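Local coordinates for head completion protein gp6 (Enterobacteria phage HK97, PDB 3JVO) that completes the phage head as a ring-forming head-tail connector protein, binding the portal protein and gp7 and leaving an open central channel for ejection of the viral DNA, at residues Ile3-Val8 with Ala35-Cys40; Ile18-Asp23 with Asp69-Arg74. All blocks are in the same frame, centred on the assembly; numbering follows the deposited sequence. Where two conformers were deposited one is given.

Contact 1 (Ile3-Val8 with Ala35-Cys40); sequences IDVLDV and AAFDYC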
loop_
_atom_site.group_PDB
_atom_site.type_symbol
_atom_site.label_atom_id
_atom_site.label_comp_id
_atom_site.label_asym_id
_atom_site.label_seq_id
_atom_site.Cartn_x
_atom_site.Cartn_y
_atom_site.Cartn_z
ATOM N N ILE G 3 37.258 -18.050 -32.881
ATOM C CA ILE G 3 36.302 -19.155 -32.872
ATOM C C ILE G 3 34.960 -18.713 -33.440
ATOM O O ILE G 3 34.435 -17.647 -33.096
ATOM C CB ILE G 3 36.123 -19.742 -31.443
ATOM C CG1 ILE G 3 37.477 -20.178 -30.874
ATOM C CG2 ILE G 3 35.147 -20.929 -31.451
ATOM C CD1 ILE G 3 37.450 -20.529 -29.413
ATOM N N ASP G 4 34.413 -19.538 -34.324
ATOM C CA ASP G 4 33.088 -19.309 -34.867
ATOM C C ASP G 4 32.048 -19.904 -33.903
ATOM O O ASP G 4 32.069 -21.114 -33.637
ATOM C CB ASP G 4 32.982 -19.961 -36.243
ATOM C CG ASP G 4 31.589 -19.844 -36.843
ATOM O OD1 ASP G 4 30.656 -19.367 -36.156
ATOM O OD2 ASP G 4 31.421 -20.242 -38.011
ATOM N N VAL G 5 31.140 -19.068 -33.391
ATOM C CA VAL G 5 30.136 -19.529 -32.411
ATOM C C VAL G 5 29.341 -20.752 -32.903
ATOM O O VAL G 5 29.047 -21.640 -32.125
ATOM C CB VAL G 5 29.184 -18.389 -31.929
ATOM C CG1 VAL G 5 28.351 -17.851 -33.047
ATOM C CG2 VAL G 5 28.293 -18.882 -30.767
ATOM N N LEU G 6 29.040 -20.812 -34.200
ATOM C CA LEU G 6 28.290 -21.937 -34.760
ATOM C C LEU G 6 29.058 -23.275 -34.769
ATOM O O LEU G 6 28.452 -24.316 -34.970
ATOM C CB LEU G 6 27.722 -21.598 -36.145
ATOM C CG LEU G 6 26.711 -20.430 -36.159
ATOM C CD1 LEU G 6 26.202 -20.155 -37.574
ATOM C CD2 LEU G 6 25.545 -20.715 -35.225
ATOM N N ASP G 7 30.375 -23.247 -34.537
ATOM C CA ASP G 7 31.155 -24.479 -34.363
ATOM C C ASP G 7 31.093 -24.958 -32.933
ATOM O O ASP G 7 31.460 -26.095 -32.640
ATOM C CB ASP G 7 32.626 -24.250 -34.702
ATOM C CG ASP G 7 32.874 -24.041 -36.184
ATOM O OD1 ASP G 7 32.054 -24.514 -37.011
ATOM O OD2 ASP G 7 33.909 -23.402 -36.510
ATOM N N VAL G 8 30.676 -24.062 -32.039
ATOM C CA VAL G 8 30.522 -24.335 -30.610
ATOM C C VAL G 8 29.073 -24.792 -30.339
ATOM O O VAL G 8 28.852 -25.820 -29.723
ATOM C CB VAL G 8 30.887 -23.064 -29.774
ATOM C CG1 VAL G 8 30.727 -23.296 -28.271
ATOM C CG2 VAL G 8 32.316 -22.582 -30.092
ATOM N N ALA G 35 27.009 -12.139 -31.125
ATOM C CA ALA G 35 27.072 -11.107 -30.112
ATOM C C ALA G 35 27.164 -11.730 -28.724
ATOM O O ALA G 35 27.944 -11.280 -27.895
ATOM C CB ALA G 35 25.863 -10.195 -30.202
ATOM N N ALA G 36 26.353 -12.754 -28.463
ATOM C CA ALA G 36 26.350 -13.411 -27.158
ATOM C C ALA G 36 27.672 -14.108 -26.883
ATOM O O ALA G 36 28.170 -14.103 -25.755
ATOM C CB ALA G 36 25.233 -14.399 -27.082
ATOM N N PHE G 37 28.216 -14.745 -27.913
ATOM C CA PHE G 37 29.473 -15.457 -27.783
ATOM C C PHE G 37 30.613 -14.482 -27.549
ATOM O O PHE G 37 31.419 -14.684 -26.633
ATOM C CB PHE G 37 29.736 -16.299 -29.024
ATOM C CG PHE G 37 30.976 -17.160 -28.936
ATOM C CD1 PHE G 37 31.027 -18.265 -28.073
ATOM C CD2 PHE G 37 32.069 -16.901 -29.755
ATOM C CE1 PHE G 37 32.190 -19.073 -28.008
ATOM C CE2 PHE G 37 33.227 -17.699 -29.705
ATOM C CZ PHE G 37 33.285 -18.780 -28.831
ATOM N N ASP G 38 30.674 -13.435 -28.369
ATOM C CA ASP G 38 31.666 -12.368 -28.224
ATOM C C ASP G 38 31.639 -11.812 -26.788
ATOM O O ASP G 38 32.671 -11.680 -26.126
ATOM C CB ASP G 38 31.399 -11.265 -29.258
ATOM C CG ASP G 38 32.370 -10.089 -29.141
ATOM O OD1 ASP G 38 33.574 -10.329 -28.934
ATOM O OD2 ASP G 38 31.942 -8.925 -29.270
ATOM N N TYR G 39 30.442 -11.532 -26.295
ATOM C CA TYR G 39 30.273 -10.994 -24.946
ATOM C C TYR G 39 30.796 -11.972 -23.888
ATOM O O TYR G 39 31.600 -11.590 -23.031
ATOM C CB TYR G 39 28.801 -10.637 -24.693
ATOM C CG TYR G 39 28.522 -10.201 -23.275
ATOM C CD1 TYR G 39 28.754 -8.890 -22.874
ATOM C CD2 TYR G 39 28.042 -11.111 -22.333
ATOM C CE1 TYR G 39 28.526 -8.499 -21.567
ATOM C CE2 TYR G 39 27.808 -10.734 -21.036
ATOM C CZ TYR G 39 28.053 -9.435 -20.657
ATOM O OH TYR G 39 27.810 -9.070 -19.363
ATOM N N CYS G 40 30.354 -13.232 -23.951
ATOM C CA CYS G 40 30.773 -14.201 -22.945
ATOM C C CYS G 40 32.282 -14.483 -22.972
ATOM O O CYS G 40 32.892 -14.609 -21.915
ATOM C CB CYS G 40 29.967 -15.497 -23.025
ATOM S SG CYS G 40 28.211 -15.278 -22.618
#
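The N-terminal turn of the gp6 helical bundle packs on helix 26-44 through one aromatic side chain, Phe-37, whose ring meets Ile-3, Val-5 and Val-8. Phe-37 has CG anti to its own backbone N (chi1 -176°), which carries the ring out from the helix and in among these three residues. Val-5 lies closest to the root of the side chain: its CG2 is 3.4 Å from Phe-37 CB, and the two side chains run past each other in opposite directions. Over one ring face, displaced toward the rim, sits Val-5 CA, 4.2 Å above the plane, so backbone as well as side chain packs on the aromatic group. The outer end of the ring is met crosswise by Ile-3, with CG2 3.9 Å from Phe-37 CZ, and by Val-8, with CG2 4.1 Å from Phe-37 CE1. The carbonyl of Ile-3 also comes up obliquely, its O atom 3.6 Å from Phe-37 CE2. Asp-4, turned away from Phe-37, is the N-cap of the short, weakly bonded helix 5-8; its OD1 accepts from Leu-6 N at 2.9 Å, the donor lying above the carboxylate plane. The capping bond probably helps to set the turn from which Val-5 and Val-8 face the ring. Around this apolar cluster, Ile-3 and Val-8 also touch Ala-52, and Val-5 reaches Phe-14 of helix 11-17. On helix 26-44, Ala-36 and Cys-40 pack against helix 57-72, while Asp-38 OD2 accepts a hydrogen bond from Ala-58 N of a neighbouring subunit.

Contact 2 (Ile18-Asp23 with Asp69-Arg74); sequences IEFEED and DMFEHR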
loop_
_atom_site.group_PDB
_atom_site.type_symbol
_atom_site.label_atom_id
_atom_site.label_comp_id
_atom_site.label_asym_id
_atom_site.label_seq_id
_atom_site.Cartn_x
_atom_site.Cartn_y
_atom_site.Cartn_z
ATOM N N ILE G 18 15.326 -20.851 -28.251
ATOM C CA ILE G 18 14.244 -19.890 -28.305
ATOM C C ILE G 18 12.927 -20.456 -28.865
ATOM O O ILE G 18 11.990 -19.695 -29.082
ATOM C CB ILE G 18 14.633 -18.638 -29.103
ATOM C CG1 ILE G 18 15.201 -19.019 -30.488
ATOM C CG2 ILE G 18 15.582 -17.762 -28.267
ATOM C CD1 ILE G 18 15.461 -17.820 -31.403
ATOM N N GLU G 19 12.864 -21.765 -29.095
ATOM C CA GLU G 19 11.660 -22.419 -29.634
ATOM C C GLU G 19 11.183 -21.727 -30.902
ATOM O O GLU G 19 10.017 -21.384 -31.027
ATOM C CB GLU G 19 10.538 -22.464 -28.579
ATOM C CG GLU G 19 10.900 -23.319 -27.353
ATOM C CD GLU G 19 9.966 -23.121 -26.139
ATOM O OE1 GLU G 19 8.788 -22.688 -26.307
ATOM O OE2 GLU G 19 10.410 -23.439 -25.006
ATOM N N PHE G 20 12.111 -21.505 -31.826
ATOM C CA PHE G 20 11.839 -20.768 -33.060
ATOM C C PHE G 20 12.022 -21.717 -34.249
ATOM O O PHE G 20 13.137 -22.144 -34.544
ATOM C CB PHE G 20 12.792 -19.563 -33.167
ATOM C CG PHE G 20 12.428 -18.572 -34.261
ATOM C CD1 PHE G 20 11.383 -17.674 -34.092
ATOM C CD2 PHE G 20 13.153 -18.533 -35.454
ATOM C CE1 PHE G 20 11.049 -16.753 -35.097
ATOM C CE2 PHE G 20 12.833 -17.612 -36.467
ATOM C CZ PHE G 20 11.773 -16.717 -36.284
ATOM N N GLU G 21 10.932 -22.044 -34.931
ATOM C CA GLU G 21 10.977 -23.051 -36.001
ATOM C C GLU G 21 11.212 -22.521 -37.423
ATOM O O GLU G 21 11.716 -23.251 -38.278
ATOM C CB GLU G 21 9.728 -23.949 -35.965
ATOM C CG GLU G 21 9.851 -25.141 -34.993
ATOM C CD GLU G 21 9.384 -24.821 -33.567
ATOM O OE1 GLU G 21 9.107 -23.629 -33.271
ATOM O OE2 GLU G 21 9.288 -25.768 -32.738
ATOM N N GLU G 22 10.853 -21.263 -37.663
ATOM C CA GLU G 22 10.971 -20.649 -38.987
ATOM C C GLU G 22 12.430 -20.474 -39.407
ATOM O O GLU G 22 13.321 -20.355 -38.563
ATOM C CB GLU G 22 10.278 -19.284 -39.001
ATOM C CG GLU G 22 8.833 -19.295 -38.539
ATOM C CD GLU G 22 8.465 -18.037 -37.761
ATOM O OE1 GLU G 22 8.786 -16.912 -38.224
ATOM O OE2 GLU G 22 7.855 -18.181 -36.676
ATOM N N ASP G 23 12.658 -20.435 -40.717
ATOM C CA ASP G 23 14.005 -20.379 -41.271
ATOM C C ASP G 23 14.331 -19.027 -41.902
ATOM O O ASP G 23 15.443 -18.825 -42.405
ATOM C CB ASP G 23 14.211 -21.508 -42.295
ATOM C CG ASP G 23 14.250 -22.895 -41.648
ATOM O OD1 ASP G 23 14.768 -23.035 -40.503
ATOM O OD2 ASP G 23 13.760 -23.850 -42.296
ATOM N N ASP G 69 18.184 -13.795 -24.485
ATOM C CA ASP G 69 17.788 -12.460 -24.023
ATOM C C ASP G 69 17.734 -11.450 -25.189
ATOM O O ASP G 69 16.748 -10.731 -25.335
ATOM C CB ASP G 69 18.697 -11.962 -22.909
ATOM C CG ASP G 69 18.259 -10.633 -22.370
ATOM O OD1 ASP G 69 17.129 -10.537 -21.812
ATOM O OD2 ASP G 69 19.038 -9.666 -22.531
HETATM N N MSE G 70 18.764 -11.425 -26.032
HETATM C CA MSE G 70 18.776 -10.604 -27.264
HETATM C C MSE G 70 17.587 -10.867 -28.180
HETATM O O MSE G 70 17.012 -9.958 -28.772
HETATM C CB MSE G 70 20.048 -10.862 -28.078
HETATM C CG MSE G 70 21.327 -10.447 -27.390
HETATM SE SE MSE G 70 21.326 -8.537 -27.016
HETATM C CE MSE G 70 21.211 -7.819 -28.847
ATOM N N PHE G 71 17.251 -12.137 -28.331
ATOM C CA PHE G 71 16.148 -12.496 -29.181
ATOM C C PHE G 71 14.784 -12.015 -28.656
ATOM O O PHE G 71 13.938 -11.563 -29.421
ATOM C CB PHE G 71 16.112 -13.995 -29.446
ATOM C CG PHE G 71 15.004 -14.387 -30.377
ATOM C CD1 PHE G 71 15.188 -14.304 -31.752
ATOM C CD2 PHE G 71 13.769 -14.779 -29.883
ATOM C CE1 PHE G 71 14.129 -14.634 -32.648
ATOM C CE2 PHE G 71 12.706 -15.127 -30.769
ATOM C CZ PHE G 71 12.902 -15.051 -32.148
ATOM N N GLU G 72 14.612 -12.079 -27.344
ATOM C CA GLU G 72 13.359 -11.733 -26.696
ATOM C C GLU G 72 13.211 -10.255 -26.365
ATOM O O GLU G 72 12.095 -9.739 -26.341
ATOM C CB GLU G 72 13.215 -12.541 -25.401
ATOM C CG GLU G 72 13.262 -14.066 -25.604
ATOM C CD GLU G 72 12.094 -14.638 -26.405
ATOM O OE1 GLU G 72 11.050 -13.977 -26.518
ATOM O OE2 GLU G 72 12.210 -15.790 -26.906
ATOM N N HIS G 73 14.320 -9.583 -26.059
ATOM C CA HIS G 73 14.258 -8.212 -25.567
ATOM C C HIS G 73 15.101 -7.327 -26.510
ATOM O O HIS G 73 16.338 -7.285 -26.423
ATOM C CB HIS G 73 14.716 -8.145 -24.101
ATOM C CG HIS G 73 14.036 -9.147 -23.207
ATOM N ND1 HIS G 73 14.729 -10.102 -22.494
ATOM C CD2 HIS G 73 12.724 -9.356 -22.934
ATOM C CE1 HIS G 73 13.881 -10.841 -21.803
ATOM N NE2 HIS G 73 12.656 -10.417 -22.061
ATOM N N ARG G 74 14.388 -6.632 -27.395
ATOM C CA ARG G 74 14.938 -5.993 -28.578
ATOM C C ARG G 74 15.314 -4.517 -28.393
ATOM O O ARG G 74 15.942 -3.960 -29.262
ATOM C CB ARG G 74 13.914 -6.090 -29.731
ATOM C CG ARG G 74 13.485 -7.525 -30.095
ATOM C CD ARG G 74 14.426 -8.124 -31.060
ATOM N NE ARG G 74 14.118 -9.514 -31.360
ATOM C CZ ARG G 74 13.602 -9.962 -32.505
ATOM N NH1 ARG G 74 13.329 -9.136 -33.508
ATOM N NH2 ARG G 74 13.394 -11.262 -32.657
#
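Ile-18 and Phe-20, in the loop that follows helix 11-17, pack on Phe-71 in the last turn of helix 57-72. Between them Glu-19, with positive phi, is the C' residue of the Schellman motif that ends helix 11-17. The tight part is a CH-pi contact: Ile-18 CD1 stands 3.5 Å from the centroid of the Phe-71 ring, only 8° off the ring normal. With chi1 at 52°, Ile-18 CG1 lies between the backbone N and the carbonyl carbon, and the extended chain beyond it delivers CD1 to the middle of the face. The far end of Phe-71 points into a face of Phe-20 in an edge-to-face pair, with ring planes at 64° and Phe-71 CZ 3.6 Å from Phe-20 CD1. On the other face of Phe-71 lies Arg-74 NH2, 3.4 Å above the plane and toward the rim. Its guanidinium is held there by a hydrogen bond from Arg-74 NE to Phe-71 O (2.8 Å), the donor above the carbonyl plane. The solvent side is looser: the exposed Glu-72, bent at chi2, brings OE2 no closer than 4.1 Å to Ile-18 CG2. Tyr-32 of helix 26-44 packs on Phe-71 and Arg-74, Ile-29 of the same helix touches Phe-20, and Ile-18 also rests on Phe-67 and Ala-68 of helix 57-72.

Helix 26-44 and helix 57-72 both border the two contacts, the first giving its ring to contact 1 and the second to contact 2. The centres of the two contacts lie about 16 Å apart, their nearest atoms about 5 Å, without touching, and the segments alternate along the chain. Contact 1 is the more buried, close to the centre of the subunit, and its chemistry is aliphatic groups around a single ring. Contact 2, at the surface, pairs two rings and adds a guanidinium and carboxylates. Both border another copy of gp6 in the thirteen-membered ring, but contact 2 meets two, with Asp-69 and His-73 hydrogen-bonded to Gln-77 and Glu-79 of one neighbouring subunit.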